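Local atomic coordinates of ABC-type branched-chain amino acid transport systems periplasmic component-like protein (Thermomonospora curvata, PDB entry 4N03), a protein that probably binds fatty acids such as palmitic acid, as the substrate-binding component of an ABC transporter. Residues I53-Q58 with P303-D308; W158-K163 with E193-E198. All coordinates share one frame; numbering follows the deposited sequence. Where two conformers were deposited one is given.

Contact 1 of 2, residues I53-Q58 with P303-D308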
loop_
_atom_site.group_PDB
_atom_site.type_symbol
_atom_site.label_atom_id
_atom_site.label_comp_id
_atom_site.label_asym_id
_atom_site.label_seq_id
_atom_site.Cartn_x
_atom_site.Cartn_y
_atom_site.Cartn_z
ATOM N N ILE A 53 9.129 -3.903 2.544
ATOM C CA ILE A 53 8.652 -4.116 1.186
ATOM C C ILE A 53 9.808 -4.483 0.248
ATOM O O ILE A 53 9.732 -5.406 -0.543
ATOM C CB ILE A 53 7.878 -2.889 0.678
ATOM C CG1 ILE A 53 6.624 -2.660 1.516
ATOM C CG2 ILE A 53 7.504 -3.070 -0.763
ATOM C CD1 ILE A 53 6.041 -1.274 1.349
ATOM N N THR A 54 10.856 -3.695 0.362
ATOM C CA THR A 54 12.034 -3.848 -0.483
ATOM C C THR A 54 12.714 -5.210 -0.252
ATOM O O THR A 54 13.073 -5.885 -1.206
ATOM C CB THR A 54 12.993 -2.704 -0.246
ATOM O OG1 THR A 54 12.337 -1.508 -0.629
ATOM C CG2 THR A 54 14.262 -2.819 -1.056
ATOM N N GLN A 55 12.848 -5.580 1.013
ATOM C CA GLN A 55 13.453 -6.857 1.326
ATOM C C GLN A 55 12.612 -8.004 0.895
ATOM O O GLN A 55 13.140 -9.049 0.461
ATOM C CB GLN A 55 13.772 -6.944 2.840
ATOM C CG GLN A 55 14.944 -6.048 3.198
ATOM C CD GLN A 55 15.477 -6.196 4.613
ATOM O OE1 GLN A 55 16.617 -5.780 4.880
ATOM N NE2 GLN A 55 14.697 -6.720 5.512
ATOM N N ALA A 56 11.284 -7.899 0.999
ATOM C CA ALA A 56 10.427 -8.956 0.541
ATOM C C ALA A 56 10.465 -9.161 -0.955
ATOM O O ALA A 56 10.422 -10.298 -1.442
ATOM C CB ALA A 56 8.993 -8.784 1.025
ATOM N N GLN A 57 10.584 -8.063 -1.699
ATOM C CA GLN A 57 10.787 -8.144 -3.151
ATOM C C GLN A 57 12.122 -8.862 -3.436
ATOM O O GLN A 57 12.147 -9.728 -4.301
ATOM C CB GLN A 57 10.799 -6.756 -3.791
ATOM C CG GLN A 57 9.432 -6.070 -3.801
ATOM C CD GLN A 57 9.034 -5.518 -5.130
ATOM O OE1 GLN A 57 9.825 -5.362 -6.045
ATOM N NE2 GLN A 57 7.750 -5.158 -5.238
ATOM N N GLN A 58 13.184 -8.471 -2.751
ATOM C CA GLN A 58 14.487 -9.106 -2.990
ATOM C C GLN A 58 14.405 -10.640 -2.653
ATOM O O GLN A 58 15.009 -11.466 -3.366
ATOM C CB GLN A 58 15.667 -8.356 -2.283
ATOM C CG GLN A 58 15.945 -6.850 -2.604
ATOM C CD GLN A 58 16.619 -6.469 -3.963
ATOM O OE1 GLN A 58 17.217 -7.289 -4.649
ATOM N NE2 GLN A 58 16.520 -5.184 -4.339
ATOM N N PRO A 303 16.429 -12.473 9.855
ATOM C CA PRO A 303 16.016 -12.794 11.218
ATOM C C PRO A 303 15.855 -11.581 12.170
ATOM O O PRO A 303 15.113 -11.688 13.148
ATOM C CB PRO A 303 17.141 -13.694 11.718
ATOM C CG PRO A 303 18.259 -13.562 10.727
ATOM C CD PRO A 303 17.654 -13.137 9.440
ATOM N N LYS A 304 16.518 -10.456 11.882
ATOM C CA LYS A 304 16.522 -9.286 12.767
ATOM C C LYS A 304 15.500 -8.212 12.367
ATOM O O LYS A 304 15.424 -7.138 12.994
ATOM C CB LYS A 304 17.919 -8.664 12.795
ATOM C CG LYS A 304 19.038 -9.678 13.032
ATOM C CD LYS A 304 20.381 -8.989 13.195
ATOM C CE LYS A 304 21.534 -9.984 13.256
ATOM N NZ LYS A 304 22.845 -9.279 13.199
ATOM N N ASP A 305 14.721 -8.480 11.325
ATOM C CA ASP A 305 13.783 -7.464 10.810
ATOM C C ASP A 305 12.377 -7.964 11.042
ATOM O O ASP A 305 11.940 -8.902 10.413
ATOM C CB ASP A 305 13.996 -7.201 9.324
ATOM C CG ASP A 305 15.302 -6.529 9.030
ATOM O OD1 ASP A 305 15.599 -5.468 9.666
ATOM O OD2 ASP A 305 16.014 -7.041 8.150
ATOM N N PRO A 306 11.636 -7.302 11.895
ATOM C CA PRO A 306 10.339 -7.844 12.239
ATOM C C PRO A 306 9.425 -8.054 11.028
ATOM O O PRO A 306 9.441 -7.281 10.103
ATOM C CB PRO A 306 9.763 -6.766 13.172
ATOM C CG PRO A 306 10.964 -6.147 13.800
ATOM C CD PRO A 306 11.968 -6.102 12.694
ATOM N N LEU A 307 8.667 -9.123 11.050
ATOM C CA LEU A 307 7.618 -9.327 10.078
ATOM C C LEU A 307 6.584 -8.214 10.204
ATOM O O LEU A 307 6.321 -7.739 11.300
ATOM C CB LEU A 307 6.945 -10.676 10.258
ATOM C CG LEU A 307 7.821 -11.889 9.972
ATOM C CD1 LEU A 307 7.105 -13.115 10.452
ATOM C CD2 LEU A 307 8.131 -12.022 8.495
ATOM N N ASP A 308 5.969 -7.778 9.089
ATOM C CA ASP A 308 4.954 -6.752 9.085
ATOM C C ASP A 308 4.167 -6.869 7.806
ATOM O O ASP A 308 4.461 -7.705 6.948
ATOM C CB ASP A 308 5.563 -5.367 9.314
ATOM C CG ASP A 308 6.465 -4.886 8.213
ATOM O OD1 ASP A 308 6.229 -5.228 7.033
ATOM O OD2 ASP A 308 7.399 -4.105 8.524
HETATM O O HOH W 1 18.485 -6.573 6.614
#

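Contact 2 of 2, residues W158-K163 with E193-E198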
loop_
_atom_site.group_PDB
_atom_site.type_symbol
_atom_site.label_atom_id
_atom_site.label_comp_id
_atom_site.label_asym_id
_atom_site.label_seq_id
_atom_site.Cartn_x
_atom_site.Cartn_y
_atom_site.Cartn_z
ATOM N N TRP A 158 -18.319 -0.068 8.695
ATOM C CA TRP A 158 -18.009 -0.993 9.781
ATOM C C TRP A 158 -18.173 -0.357 11.137
ATOM O O TRP A 158 -18.778 -0.939 12.028
ATOM C CB TRP A 158 -16.596 -1.538 9.605
ATOM C CG TRP A 158 -16.123 -2.468 10.679
ATOM C CD1 TRP A 158 -16.403 -3.786 10.806
ATOM C CD2 TRP A 158 -15.280 -2.118 11.769
ATOM N NE1 TRP A 158 -15.762 -4.294 11.912
ATOM C CE2 TRP A 158 -15.092 -3.289 12.538
ATOM C CE3 TRP A 158 -14.675 -0.938 12.174
ATOM C CZ2 TRP A 158 -14.302 -3.310 13.681
ATOM C CZ3 TRP A 158 -13.868 -0.971 13.327
ATOM C CH2 TRP A 158 -13.701 -2.149 14.051
ATOM N N LEU A 159 -17.676 0.871 11.309
ATOM C CA LEU A 159 -17.888 1.564 12.583
ATOM C C LEU A 159 -19.367 1.650 12.952
ATOM O O LEU A 159 -19.765 1.493 14.097
ATOM C CB LEU A 159 -17.294 2.967 12.560
ATOM C CG LEU A 159 -15.775 3.102 12.509
ATOM C CD1 LEU A 159 -15.373 4.545 12.323
ATOM C CD2 LEU A 159 -15.115 2.526 13.748
HETATM N N MSE A 160 -20.226 1.957 11.947
HETATM C CA MSE A 160 -21.670 2.047 12.162
HETATM C C MSE A 160 -22.280 0.689 12.469
HETATM O O MSE A 160 -23.107 0.538 13.369
HETATM C CB MSE A 160 -22.359 2.514 10.895
HETATM C CG MSE A 160 -22.062 3.946 10.569
HETATM SE SE MSE A 160 -23.353 5.108 11.470
HETATM C CE MSE A 160 -24.745 4.383 10.325
ATOM N N ASP A 161 -21.860 -0.313 11.698
ATOM C CA ASP A 161 -22.370 -1.662 11.922
ATOM C C ASP A 161 -22.015 -2.191 13.295
ATOM O O ASP A 161 -22.809 -2.924 13.899
ATOM C CB ASP A 161 -21.782 -2.636 10.899
ATOM C CG ASP A 161 -22.296 -2.443 9.508
ATOM O OD1 ASP A 161 -23.260 -1.692 9.273
ATOM O OD2 ASP A 161 -21.681 -3.069 8.610
ATOM N N LYS A 162 -20.865 -1.789 13.809
ATOM C CA LYS A 162 -20.407 -2.210 15.123
ATOM C C LYS A 162 -20.859 -1.301 16.254
ATOM O O LYS A 162 -20.482 -1.466 17.403
ATOM C CB LYS A 162 -18.892 -2.412 15.131
ATOM C CG LYS A 162 -18.462 -3.468 14.144
ATOM C CD LYS A 162 -19.172 -4.815 14.340
ATOM C CE LYS A 162 -18.648 -5.920 13.450
ATOM N NZ LYS A 162 -19.422 -7.175 13.578
ATOM N N LYS A 163 -21.698 -0.307 15.923
ATOM C CA LYS A 163 -22.292 0.602 16.903
ATOM C C LYS A 163 -21.239 1.456 17.623
ATOM O O LYS A 163 -21.484 1.970 18.721
ATOM C CB LYS A 163 -23.236 -0.146 17.843
ATOM C CG LYS A 163 -24.327 -0.876 17.092
ATOM C CD LYS A 163 -25.348 -1.532 18.009
ATOM C CE LYS A 163 -26.313 -0.553 18.658
ATOM N NZ LYS A 163 -27.399 -1.255 19.382
ATOM N N GLU A 193 -21.837 11.634 4.234
ATOM C CA GLU A 193 -23.028 12.154 3.555
ATOM C C GLU A 193 -24.116 11.106 3.451
ATOM O O GLU A 193 -25.322 11.393 3.667
ATOM C CB GLU A 193 -22.655 12.711 2.149
ATOM C CG GLU A 193 -23.739 13.462 1.390
ATOM C CD GLU A 193 -24.161 14.711 2.117
ATOM O OE1 GLU A 193 -23.311 15.596 2.391
ATOM O OE2 GLU A 193 -25.357 14.813 2.422
ATOM N N GLN A 194 -23.728 9.889 3.096
ATOM C CA GLN A 194 -24.698 8.837 2.902
ATOM C C GLN A 194 -25.333 8.367 4.199
ATOM O O GLN A 194 -26.488 8.013 4.216
ATOM C CB GLN A 194 -24.064 7.662 2.142
ATOM C CG GLN A 194 -23.740 7.954 0.692
ATOM C CD GLN A 194 -24.988 7.891 -0.176
ATOM O OE1 GLN A 194 -26.099 8.095 0.289
ATOM N NE2 GLN A 194 -24.818 7.580 -1.405
ATOM N N LEU A 195 -24.545 8.339 5.286
ATOM C CA LEU A 195 -24.934 7.800 6.573
ATOM C C LEU A 195 -25.424 8.819 7.558
ATOM O O LEU A 195 -25.854 8.420 8.641
ATOM C CB LEU A 195 -23.789 7.009 7.181
ATOM C CG LEU A 195 -23.326 5.774 6.382
ATOM C CD1 LEU A 195 -22.038 5.202 6.938
ATOM C CD2 LEU A 195 -24.410 4.706 6.316
ATOM N N GLY A 196 -25.358 10.111 7.233
ATOM C CA GLY A 196 -25.847 11.113 8.169
ATOM C C GLY A 196 -24.888 11.464 9.280
ATOM O O GLY A 196 -25.317 11.701 10.391
ATOM N N LEU A 197 -23.612 11.584 8.924
ATOM C CA LEU A 197 -22.533 11.913 9.856
ATOM C C LEU A 197 -21.934 13.253 9.499
ATOM O O LEU A 197 -22.001 13.671 8.348
ATOM C CB LEU A 197 -21.425 10.865 9.872
ATOM C CG LEU A 197 -21.898 9.411 10.055
ATOM C CD1 LEU A 197 -20.803 8.454 9.681
ATOM C CD2 LEU A 197 -22.252 9.167 11.510
ATOM N N GLU A 198 -21.366 13.941 10.463
ATOM C CA GLU A 198 -20.598 15.154 10.228
ATOM C C GLU A 198 -19.102 14.803 10.172
ATOM O O GLU A 198 -18.667 13.761 10.718
ATOM C CB GLU A 198 -20.826 16.144 11.398
ATOM C CG GLU A 198 -22.268 16.632 11.598
ATOM C CD GLU A 198 -22.357 17.676 12.714
ATOM O OE1 GLU A 198 -21.382 18.449 12.882
ATOM O OE2 GLU A 198 -23.409 17.751 13.389
#

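Contact 1 of 2, residues I53-Q58 with P303-D308
The amide of Gln55, on helix 47-66, reaches the carboxylate of Asp305 in the loop between helices 289-301 and 309-330, in a contact that is entirely polar. One direct hydrogen bond joins the segments: Gln55 NE2 donates to Asp305 OD2 over 3.0 Å, nearly straight at 167° about the hydrogen. The oxygen lies in the amide plane of Gln55, whereas the nitrogen stands above the carboxylate plane of Asp305, 62° out of it. The Gln55 chain is extended beyond CG, CD lying anti to CA (chi2 -172°), and thus spans backbones whose nearest CA atoms, of Gln55 and Asp305, are 9.5 Å apart. NE2 is also hydrogen-bonded to Tyr298 OH, of helix 289-301, its strongest polar partner, so the nitrogen is shared between the two.

A water adds a second link. It donates to Gln55 OE1 at 2.7 Å and also to Asp305 OD2, 2.9 Å away, closing a small ring through the amide, the water and the single oxygen OD2. Both ends of the amide are thereby used, which fixes its flip. With an alanine here, Asp305 OD2 would probably lose its amide donor and Tyr298 its NE2 partner, and the bridging water would be left without one of its two acceptors.

The same carboxylate is also charge-paired: its OD1 forms a salt bridge with Lys51 NZ, one turn earlier on the helix. Farther along the loop, Asp308 is the N-cap of helix 309-330, with OD1 accepting from Val311 N and OD2 hydrogen-bonded to Ser52 OG.

Together these bonds fasten loop 302-308, which leads into helix 309-330, to the flank of helix 47-66 at the surface of the two-lobed periplasmic-binding-protein fold of the leucine-binding protein family.

Contact 2 of 2, residues W158-K163 with E193-E198
Met160, present as selenomethionine, lays its side chain against Leu195 and Leu197, joining the C-terminal ends of helices 148-161 and 179-195. The tight part is small and wholly apolar. Met160 CG meets Leu195 CD1 at 3.8 Å, and the terminal methyl CE lies 4.0 Å from Leu195 CD2, so both branches of the leucine are touched as the two side chains run antiparallel alongside one another. The chain of Met160 is folded at chi2 (-88°) and again at chi3 (-67°), which brings CE back alongside Leu195 while the selenium faces the second leucine. That approach is looser, with SE 4.2 Å from Leu197 CD2. Ile165 touches both Met160 and Leu197, and Val156 reaches both leucines, extending the apolar patch beyond the two segments.

Leu197 is the buried member of the trio, while Met160 and Leu195 remain partly exposed and form the outer, solvent side. Here each helix stops: Lys163 ends the first in a Schellman motif, its N bonded to Met160 O at 3.0 Å, and Gly196 ends the second at positive phi, where a side-chain carbon would collide with the carbonyl oxygen of Leu195. The chain then turns to bring Leu197 against the selenium of Met160 and enter strand 198-204.

Between the two segments the contact is apolar, resting on van der Waals contact of methyl, methylene and selenium groups. Without a directional bond between the segments, Met160 probably can shift its side chain, in keeping with its two deposited conformers.

In the fold
Contact 1 and contact 2 lie on opposite sides of the chain's centre, their own centres 36 Å apart and their nearest atoms about 20 Å, so neither touches the other. In sequence, both segments of contact 2 fall between those of contact 1. The side chain of Gln55 in contact 1 is about 13 Å from the bound palmitic acid, too far to touch it. The centre of contact 1 is 15 Å from that of the chain, against 25 Å for contact 2. Helix 47-66 of contact 1 packs on strands 33-40 and 103-107 of the four-stranded parallel sheet; contact 2 belongs to the mixed sheet, its second segment running into strand 198-204, an outermost strand there.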